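Local coordinates for ribokinase (Arabidopsis thaliana, PDB 6ILS), which phosphorylates ribose at O-5 with ATP and a divalent cation, most likely magnesium, as a homodimeric plastid kinase of the PfkB family, at residues S298-R302 and K303-K307; D128-E131 and I132-N135; E205-S208 and Q209-K213; L186-E190 and T191-R195. All blocks are in the same frame, centred on the assembly; numbering follows the deposited sequence.

Contact 1. Residues S298-R302 and K303-K307; sequences SMPDR and KSVLK
Asp301 caps helix 302-312 through Ser304 and also pairs with Lys303. The contact is local and joins the loop after helix 275-289 to the last helix of the chain. The Asp301 carboxylate is shared out between two partners. Its OD1 accepts from Ser304 N at 3.0 Å, on the syn side and 30° out of the carboxylate plane. The Ser304 hydroxyl OG also donates to OD1 of Asp301 at 2.5 Å, a length too short to be taken at face value. OD2 forms a salt bridge with Lys303 NZ at 2.8 Å, the ammonium standing above the carboxylate plane. This is an N-cap. CG of Asp301 lies between its own backbone N and carbonyl carbon (chi1 67°), which turns the carboxylate back over the first turn. Water 1 accepts from Asp301 N and donates to Ser304 OG. Val305 N gives Asp301 O a weak bond, and the sound helical bonding follows with Leu306 N to Arg302 O at 3.0 Å. On the buried side Pro300 CG rests on Val305 CG2 at 3.8 Å, and both side chains also pack on helix 275-289. The aliphatic part of Arg302 passes Leu306 CD1, while its guanidinium reaches Glu271 in a salt bridge.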
# COMPACT_ATOMS: atom_id res chain seq x y z
N SER B 298 5.18 8.14 -16.59
CA SER B 298 5.22 9.39 -17.35
C SER B 298 6.58 9.71 -17.97
O SER B 298 6.72 10.70 -18.68
CB SER B 298 4.82 10.57 -16.45
OG SER B 298 5.84 10.83 -15.50
N MET B 299 7.58 8.89 -17.68
CA MET B 299 8.93 9.19 -18.20
C MET B 299 8.95 9.14 -19.73
O MET B 299 8.51 8.17 -20.28
CB MET B 299 10.01 8.27 -17.65
CG MET B 299 11.17 9.07 -17.13
SD MET B 299 10.72 9.71 -15.54
CE MET B 299 10.43 8.15 -14.76
N PRO B 300 9.49 10.15 -20.41
CA PRO B 300 9.49 10.16 -21.85
C PRO B 300 10.65 9.41 -22.49
O PRO B 300 11.66 9.28 -21.92
CB PRO B 300 9.63 11.65 -22.13
CG PRO B 300 10.51 12.14 -21.03
CD PRO B 300 10.07 11.35 -19.83
N ASP B 301 10.45 8.96 -23.72
CA ASP B 301 11.57 8.34 -24.46
C ASP B 301 12.44 9.44 -25.06
O ASP B 301 11.96 10.53 -25.22
CB ASP B 301 11.10 7.32 -25.50
CG ASP B 301 10.33 7.91 -26.66
OD1 ASP B 301 10.26 9.13 -26.77
OD2 ASP B 301 9.80 7.11 -27.43
N ARG B 302 13.67 9.11 -25.40
CA ARG B 302 14.62 10.10 -25.92
C ARG B 302 14.10 10.81 -27.18
O ARG B 302 14.24 12.00 -27.26
CB ARG B 302 15.99 9.49 -26.22
CG ARG B 302 16.91 10.53 -26.81
CD ARG B 302 18.28 10.07 -27.19
NE ARG B 302 18.85 9.67 -25.96
CZ ARG B 302 19.91 10.21 -25.44
NH1 ARG B 302 20.55 11.15 -26.10
NH2 ARG B 302 20.34 9.75 -24.30
N LYS B 303 13.53 10.07 -28.13
CA LYS B 303 13.05 10.70 -29.38
C LYS B 303 12.06 11.82 -29.08
O LYS B 303 12.11 12.83 -29.73
CB LYS B 303 12.32 9.71 -30.29
CG LYS B 303 12.86 8.30 -30.34
CD LYS B 303 12.08 7.41 -31.27
CE LYS B 303 11.42 6.25 -30.56
NZ LYS B 303 10.05 6.60 -30.15
N SER B 304 11.14 11.60 -28.15
CA SER B 304 10.13 12.62 -27.82
C SER B 304 10.82 13.87 -27.25
O SER B 304 10.45 14.94 -27.63
CB SER B 304 9.12 12.08 -26.86
OG SER B 304 8.57 10.88 -27.33
N VAL B 305 11.79 13.67 -26.37
CA VAL B 305 12.51 14.84 -25.78
C VAL B 305 13.17 15.62 -26.92
O VAL B 305 13.03 16.79 -26.98
CB VAL B 305 13.54 14.42 -24.72
CG1 VAL B 305 14.26 15.63 -24.19
CG2 VAL B 305 12.91 13.63 -23.60
N LEU B 306 13.84 14.91 -27.82
CA LEU B 306 14.53 15.60 -28.93
C LEU B 306 13.50 16.28 -29.84
O LEU B 306 13.79 17.34 -30.33
CB LEU B 306 15.39 14.61 -29.70
CG LEU B 306 16.58 14.03 -28.94
CD1 LEU B 306 17.35 13.06 -29.82
CD2 LEU B 306 17.49 15.13 -28.45
N LYS B 307 12.33 15.68 -30.04
CA LYS B 307 11.31 16.30 -30.91
C LYS B 307 10.81 17.58 -30.24
O LYS B 307 10.67 18.55 -30.91
CB LYS B 307 10.16 15.33 -31.19
CG LYS B 307 9.19 15.77 -32.28
CD LYS B 307 7.99 14.87 -32.40
CE LYS B 307 7.11 15.15 -33.61
NZ LYS B 307 5.68 14.86 -33.35
O HOH W 1 7.67 9.67 -24.61

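Contact 2. Residues D128-E131 and I132-N135; sequences DDLE and IVRN
Leu130 meets Arg134 one turn further on, where the short helix 131-134 leads into strand 138-143 of the large sheet. The helix is weakly bonded and belongs to the alpha/beta fold of the PfkB kinases, away from the annotated sites. Its clearest bond across the two segments runs from Arg134 N to Leu130 O at 3.0 Å. The Asn135 N to Glu131 O bond is weak.

The Arg134 chain is extended from CG to NE. CG points away from the carbonyl carbon and stands beside the backbone N (chi1 -71°). The chain therefore runs back along the turn, and one face of the guanidinium lies over Leu130 CB. NH2 comes to 3.4 Å from Leu130 CB, and NH1 to 3.7 Å from Leu130 CD1. NH1 also forms a salt bridge with Asp127. A methionine in place of Arg134 would probably leave the Asp127 carboxylate without this charged partner and Leu130 CB without its flat cover.

Glu131 is turned differently. Its CG sits between backbone N and carbonyl carbon (chi1 65°), close to Ile132 N, and its carboxylate reaches Tyr86 OH through OE2. Ile132 faces the sheet, packing on Tyr57, Val59 and Val6. Val133 and Leu130 both lie against Ala156 of helix 147-158. Between these two, Leu130 CD2 and Val133 CG2 are 4.1 Å apart. The other approach of the valine is tighter: Val133 CG2 lies 3.1 Å from Leu130 O.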
# COMPACT_ATOMS: atom_id res chain seq x y z
N ASP B 128 32.53 -4.49 -3.72
CA ASP B 128 31.86 -4.91 -4.94
C ASP B 128 30.40 -4.50 -4.88
O ASP B 128 29.64 -4.77 -5.80
CB ASP B 128 32.02 -6.41 -5.18
CG ASP B 128 33.22 -6.74 -6.07
OD1 ASP B 128 33.16 -6.46 -7.29
OD2 ASP B 128 34.23 -7.26 -5.56
N ASP B 129 30.02 -3.83 -3.79
CA ASP B 129 28.86 -2.96 -3.83
C ASP B 129 29.28 -1.68 -4.52
O ASP B 129 28.51 -1.10 -5.28
CB ASP B 129 28.32 -2.63 -2.43
CG ASP B 129 27.75 -3.83 -1.71
OD1 ASP B 129 26.90 -4.54 -2.29
OD2 ASP B 129 28.12 -4.04 -0.53
N LEU B 130 30.52 -1.27 -4.26
CA LEU B 130 31.07 -0.03 -4.79
C LEU B 130 31.73 -0.18 -6.15
O LEU B 130 32.15 0.82 -6.74
CB LEU B 130 32.10 0.55 -3.82
CG LEU B 130 31.60 1.03 -2.46
CD1 LEU B 130 32.77 1.52 -1.62
CD2 LEU B 130 30.55 2.13 -2.62
N GLU B 131 31.85 -1.40 -6.65
CA GLU B 131 32.47 -1.60 -7.95
C GLU B 131 31.68 -0.91 -9.06
O GLU B 131 32.26 -0.39 -10.01
CB GLU B 131 32.62 -3.09 -8.28
CG GLU B 131 31.28 -3.81 -8.43
CD GLU B 131 31.39 -5.05 -9.29
OE1 GLU B 131 32.47 -5.29 -9.87
OE2 GLU B 131 30.38 -5.79 -9.39
N ILE B 132 30.36 -0.89 -8.93
CA ILE B 132 29.54 -0.34 -9.99
C ILE B 132 29.67 1.18 -10.02
O ILE B 132 29.72 1.76 -11.10
CB ILE B 132 28.04 -0.75 -9.87
CG1 ILE B 132 27.24 -0.26 -11.09
CG2 ILE B 132 27.42 -0.28 -8.57
CD1 ILE B 132 27.85 -0.65 -12.42
N VAL B 133 29.79 1.81 -8.85
CA VAL B 133 29.94 3.26 -8.81
C VAL B 133 31.32 3.65 -9.31
O VAL B 133 31.50 4.68 -9.95
CB VAL B 133 29.67 3.85 -7.39
CG1 VAL B 133 28.34 3.34 -6.85
CG2 VAL B 133 30.79 3.56 -6.42
N ARG B 134 32.31 2.78 -9.07
CA ARG B 134 33.65 3.03 -9.57
C ARG B 134 33.74 2.90 -11.09
O ARG B 134 34.66 3.42 -11.71
CB ARG B 134 34.65 2.09 -8.88
CG ARG B 134 34.88 2.45 -7.42
CD ARG B 134 36.02 1.67 -6.83
NE ARG B 134 36.21 1.98 -5.41
CZ ARG B 134 35.88 1.16 -4.42
NH1 ARG B 134 36.09 1.53 -3.16
NH2 ARG B 134 35.35 -0.04 -4.68
N ASN B 135 32.78 2.21 -11.69
CA ASN B 135 32.74 2.09 -13.15
C ASN B 135 31.77 3.07 -13.82
O ASN B 135 31.60 3.03 -15.03
CB ASN B 135 32.37 0.67 -13.58
CG ASN B 135 33.46 -0.34 -13.26
OD1 ASN B 135 34.60 0.03 -12.99
ND2 ASN B 135 33.11 -1.62 -13.32

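Contact 3. Residues E205-S208 and Q209-K213; sequences EQIS and QAVAK
Ile207 O accepts from Val211 N at 2.8 Å, in the middle of the regular alpha-helix 204-216. The donor is tilted 17° from the carbonyl plane. Ala210 N to Gln206 O is as short. Gln209 N to Glu205 O and Ala212 N to Ser208 O complete four successive i to i+4 bonds. The helix precedes strand 221-225 and packs on one side of the large sheet of this PfkB-family fold.

Its inner side is apolar. Ile207 CG2 and Val211 CG2 are 4.3 Å apart, one turn from each other. Both side chains pack on Phe234 of strand 231-235. Val211 also touches Val222 and Val224 of strand 221-225, and Ile207 touches Leu226, a residue of the predicted ATP site. The CG2 methyl of Val211 points away from its own carbonyl carbon and stands beside the backbone N (chi1 167° to CG1). There it comes to 3.3 Å from Ile207 O. Ala210 turns to Leu193 and Thr197 of helix 190-197.

The outer side is polar. Ser208 OG is bonded back to Phe204 O. Glu205 and Gln209 lie side by side and point the same way, each bent at chi2. Their carboxylate and amide planes are only 8° apart. The flat groups are neighbours rather than a tight pair, and Glu205 OE2 stands 3.8 Å from Gln209 NE2. Gln209 CG itself lies 3.5 Å from Glu205 O.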
# COMPACT_ATOMS: atom_id res chain seq x y z
N GLU B 205 18.06 37.37 -7.36
CA GLU B 205 19.18 37.90 -6.58
C GLU B 205 19.37 37.07 -5.31
O GLU B 205 20.48 36.66 -4.99
CB GLU B 205 18.96 39.36 -6.22
CG GLU B 205 20.05 39.94 -5.33
CD GLU B 205 21.40 40.03 -6.03
OE1 GLU B 205 21.43 40.02 -7.29
OE2 GLU B 205 22.43 40.12 -5.32
N GLN B 206 18.28 36.85 -4.58
CA GLN B 206 18.31 36.02 -3.37
C GLN B 206 18.81 34.61 -3.65
O GLN B 206 19.64 34.06 -2.92
CB GLN B 206 16.92 35.97 -2.72
CG GLN B 206 16.54 37.26 -2.01
CD GLN B 206 15.14 37.24 -1.42
OE1 GLN B 206 14.30 36.43 -1.80
NE2 GLN B 206 14.90 38.15 -0.47
N ILE B 207 18.31 34.02 -4.73
CA ILE B 207 18.74 32.67 -5.12
C ILE B 207 20.24 32.66 -5.40
O ILE B 207 20.95 31.79 -4.94
CB ILE B 207 17.96 32.17 -6.34
CG1 ILE B 207 16.50 31.91 -5.95
CG2 ILE B 207 18.60 30.93 -6.93
CD1 ILE B 207 15.55 31.70 -7.12
N SER B 208 20.73 33.65 -6.13
CA SER B 208 22.15 33.73 -6.44
C SER B 208 23.01 33.84 -5.19
O SER B 208 24.11 33.29 -5.13
CB SER B 208 22.43 34.93 -7.36
OG SER B 208 21.61 34.84 -8.52
N GLN B 209 22.51 34.56 -4.19
CA GLN B 209 23.23 34.70 -2.94
C GLN B 209 23.10 33.44 -2.08
O GLN B 209 24.03 33.08 -1.34
CB GLN B 209 22.74 35.93 -2.18
CG GLN B 209 23.19 37.24 -2.84
CD GLN B 209 24.62 37.15 -3.37
OE1 GLN B 209 25.58 37.09 -2.61
NE2 GLN B 209 24.75 37.13 -4.69
N ALA B 210 21.97 32.75 -2.19
CA ALA B 210 21.84 31.47 -1.50
C ALA B 210 22.85 30.49 -2.11
O ALA B 210 23.48 29.71 -1.39
CB ALA B 210 20.42 30.94 -1.59
N VAL B 211 23.01 30.55 -3.44
CA VAL B 211 23.97 29.71 -4.16
C VAL B 211 25.42 30.06 -3.81
O VAL B 211 26.27 29.18 -3.69
CB VAL B 211 23.76 29.81 -5.70
CG1 VAL B 211 24.95 29.21 -6.45
CG2 VAL B 211 22.43 29.14 -6.12
N ALA B 212 25.70 31.35 -3.66
CA ALA B 212 27.02 31.78 -3.20
C ALA B 212 27.34 31.14 -1.84
O ALA B 212 28.47 30.69 -1.61
CB ALA B 212 27.10 33.32 -3.11
N LYS B 213 26.35 31.07 -0.96
CA LYS B 213 26.48 30.33 0.29
C LYS B 213 26.83 28.86 0.03
O LYS B 213 27.67 28.29 0.72
CB LYS B 213 25.20 30.41 1.12

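Contact 4. Residues L186-E190 and T191-R195; sequences LSPNE and TELSR. With ATP (adenosine-5'-triphosphate), chain E.
Asn189 and Glu192 exchange hydrogen bonds where strand 185-187 gives way to helix 190-197. Asn189 OD1 accepts from Glu192 N at 2.7 Å, nearly in line with the side-chain carbonyl. In return, Asn189 N donates to Glu192 OE1 at 3.1 Å, meeting it from above the carboxylate plane, 44° out of it. These reciprocal bonds make a capping box, with Asn189 as the N-cap. Asn189 CG is held between its backbone N and carbonyl carbon (chi1 62°), which brings OD1 over the first turn. The amide and carboxylate are stacked, their planes 29° apart. Helical bonds follow, from Leu193 N to Asn189 O and from Ser194 N to Glu190 O.

The other end of the same amide serves the nucleotide. Asn189 ND2 donates to O3G of the ATP gamma-phosphate at 2.7 Å, in a fairly straight bond. OD1 and ND2 thus have separate tasks, and the cap fixes which way the amide is turned. An alanine at Glu192 would probably leave Asn189 N without its carboxylate partner and the amide without the group stacked against it.

Apolar packing lies behind the cap. Pro188 CG sits 4.0 Å from Leu193 CB, and Pro188 CB 3.9 Å from Glu192 CB. Pro188 and Glu192 also touch Val168 of strand 164-170.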
# COMPACT_ATOMS: atom_id res chain seq x y z
N LEU B 186 25.20 20.03 -6.78
CA LEU B 186 24.09 20.00 -5.85
C LEU B 186 22.83 20.41 -6.61
O LEU B 186 22.86 21.41 -7.35
CB LEU B 186 24.34 20.95 -4.66
CG LEU B 186 23.31 20.91 -3.54
CD1 LEU B 186 23.42 19.61 -2.77
CD2 LEU B 186 23.47 22.11 -2.59
N SER B 187 21.73 19.68 -6.46
CA SER B 187 20.51 20.07 -7.17
C SER B 187 19.29 20.22 -6.25
O SER B 187 18.55 19.27 -6.03
CB SER B 187 20.21 19.07 -8.31
OG SER B 187 19.18 19.57 -9.17
N PRO B 188 19.09 21.43 -5.71
CA PRO B 188 17.93 21.76 -4.89
C PRO B 188 16.86 22.49 -5.67
O PRO B 188 17.17 23.13 -6.67
CB PRO B 188 18.51 22.71 -3.85
CG PRO B 188 19.50 23.50 -4.66
CD PRO B 188 20.09 22.52 -5.69
N ASN B 189 15.62 22.41 -5.20
CA ASN B 189 14.63 23.37 -5.65
C ASN B 189 14.74 24.62 -4.77
O ASN B 189 15.65 24.73 -3.95
CB ASN B 189 13.20 22.79 -5.62
CG ASN B 189 12.73 22.39 -4.23
OD1 ASN B 189 13.26 22.83 -3.21
ND2 ASN B 189 11.71 21.54 -4.19
N GLU B 190 13.82 25.57 -4.98
CA GLU B 190 13.82 26.83 -4.24
C GLU B 190 13.70 26.63 -2.74
O GLU B 190 14.43 27.24 -1.95
CB GLU B 190 12.67 27.72 -4.72
CG GLU B 190 12.80 28.15 -6.17
CD GLU B 190 11.64 29.01 -6.64
OE1 GLU B 190 11.54 30.18 -6.20
OE2 GLU B 190 10.82 28.50 -7.44
N THR B 191 12.77 25.78 -2.34
CA THR B 191 12.51 25.55 -0.92
C THR B 191 13.67 24.80 -0.25
O THR B 191 14.08 25.14 0.86
CB THR B 191 11.22 24.78 -0.74
OG1 THR B 191 10.16 25.52 -1.37
CG2 THR B 191 10.89 24.61 0.75
N GLU B 192 14.23 23.81 -0.94
CA GLU B 192 15.37 23.07 -0.42
C GLU B 192 16.59 23.95 -0.32
O GLU B 192 17.38 23.82 0.62
CB GLU B 192 15.66 21.85 -1.30
CG GLU B 192 14.54 20.83 -1.22
CD GLU B 192 14.51 19.86 -2.39
OE1 GLU B 192 15.32 19.99 -3.34
OE2 GLU B 192 13.65 18.95 -2.34
N LEU B 193 16.76 24.86 -1.27
CA LEU B 193 17.91 25.75 -1.26
C LEU B 193 17.81 26.73 -0.09
O LEU B 193 18.80 27.03 0.55
CB LEU B 193 18.01 26.52 -2.58
CG LEU B 193 19.12 27.58 -2.70
CD1 LEU B 193 20.51 26.97 -2.63
CD2 LEU B 193 18.92 28.35 -4.01
N SER B 194 16.59 27.21 0.17
CA SER B 194 16.34 28.11 1.29
C SER B 194 16.51 27.40 2.64
O SER B 194 17.11 27.95 3.56
CB SER B 194 14.93 28.69 1.20
OG SER B 194 14.61 29.44 2.36
N ARG B 195 15.96 26.19 2.75
CA ARG B 195 16.11 25.41 3.98
C ARG B 195 17.57 25.14 4.29
O ARG B 195 18.02 25.36 5.41
CB ARG B 195 15.35 24.09 3.88
CG ARG B 195 15.43 23.25 5.14
CD ARG B 195 15.17 21.79 4.83
NE ARG B 195 14.03 21.64 3.93
CZ ARG B 195 14.01 20.82 2.88
NH1 ARG B 195 12.92 20.76 2.12
NH2 ARG B 195 15.07 20.07 2.58
PG ATP E . 11.25 19.43 -7.43
O1G ATP E . 12.63 18.99 -7.10
O2G ATP E . 10.38 18.25 -7.80
O3G ATP E . 10.60 20.10 -6.25
PB ATP E . 10.51 21.78 -8.79
O1B ATP E . 10.92 22.47 -10.02
O2B ATP E . 10.74 22.71 -7.69
O3B ATP E . 11.40 20.48 -8.64
PA ATP E . 7.84 21.28 -9.81
O1A ATP E . 7.12 22.63 -9.84
O2A ATP E . 6.85 20.19 -9.48
O3A ATP E . 8.97 21.31 -8.71
O5' ATP E . 8.44 20.99 -11.22
C5' ATP E . 9.25 19.85 -11.43
C4' ATP E . 9.89 19.98 -12.88
O4' ATP E . 8.76 20.15 -13.92
C3' ATP E . 10.59 21.04 -12.93
O3' ATP E . 11.76 20.82 -13.74
C2' ATP E . 9.65 22.19 -13.66
O2' ATP E . 10.55 23.18 -14.24
C1' ATP E . 8.93 21.57 -14.50
N9 ATP E . 7.56 22.13 -14.53
C8 ATP E . 6.59 22.52 -13.65
N7 ATP E . 5.53 22.97 -14.37
C5 ATP E . 5.84 22.84 -15.70
C6 ATP E . 5.12 23.15 -16.85
N6 ATP E . 3.80 23.70 -16.95
N1 ATP E . 5.67 22.93 -18.05
C2 ATP E . 6.94 22.39 -18.15
N3 ATP E . 7.65 22.09 -17.03
C4 ATP E . 7.09 22.32 -15.80

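Contacts 3 and 4 are neighbours. Helices 190-197 and 204-216 follow each other in the chain, and Leu193 of contact 4 packs against Ile207, Ala210 and Val211 of contact 3. No other pair of contacts touches, the nearest atoms being about 14 Å apart or more. Contacts 1 and 4 share a chemistry, since each is an N-cap made by a side chain. Contact 1 uses a charged carboxylate near the surface, and contact 4 an amide beside the ATP phosphates. Contact 3 rests on regular helical bonds and apolar packing against the large sheet. Contact 2 is weakly bonded and sits between that sheet and helix 147-158. All four are partly buried, and contact 4 lies nearest the chain centre.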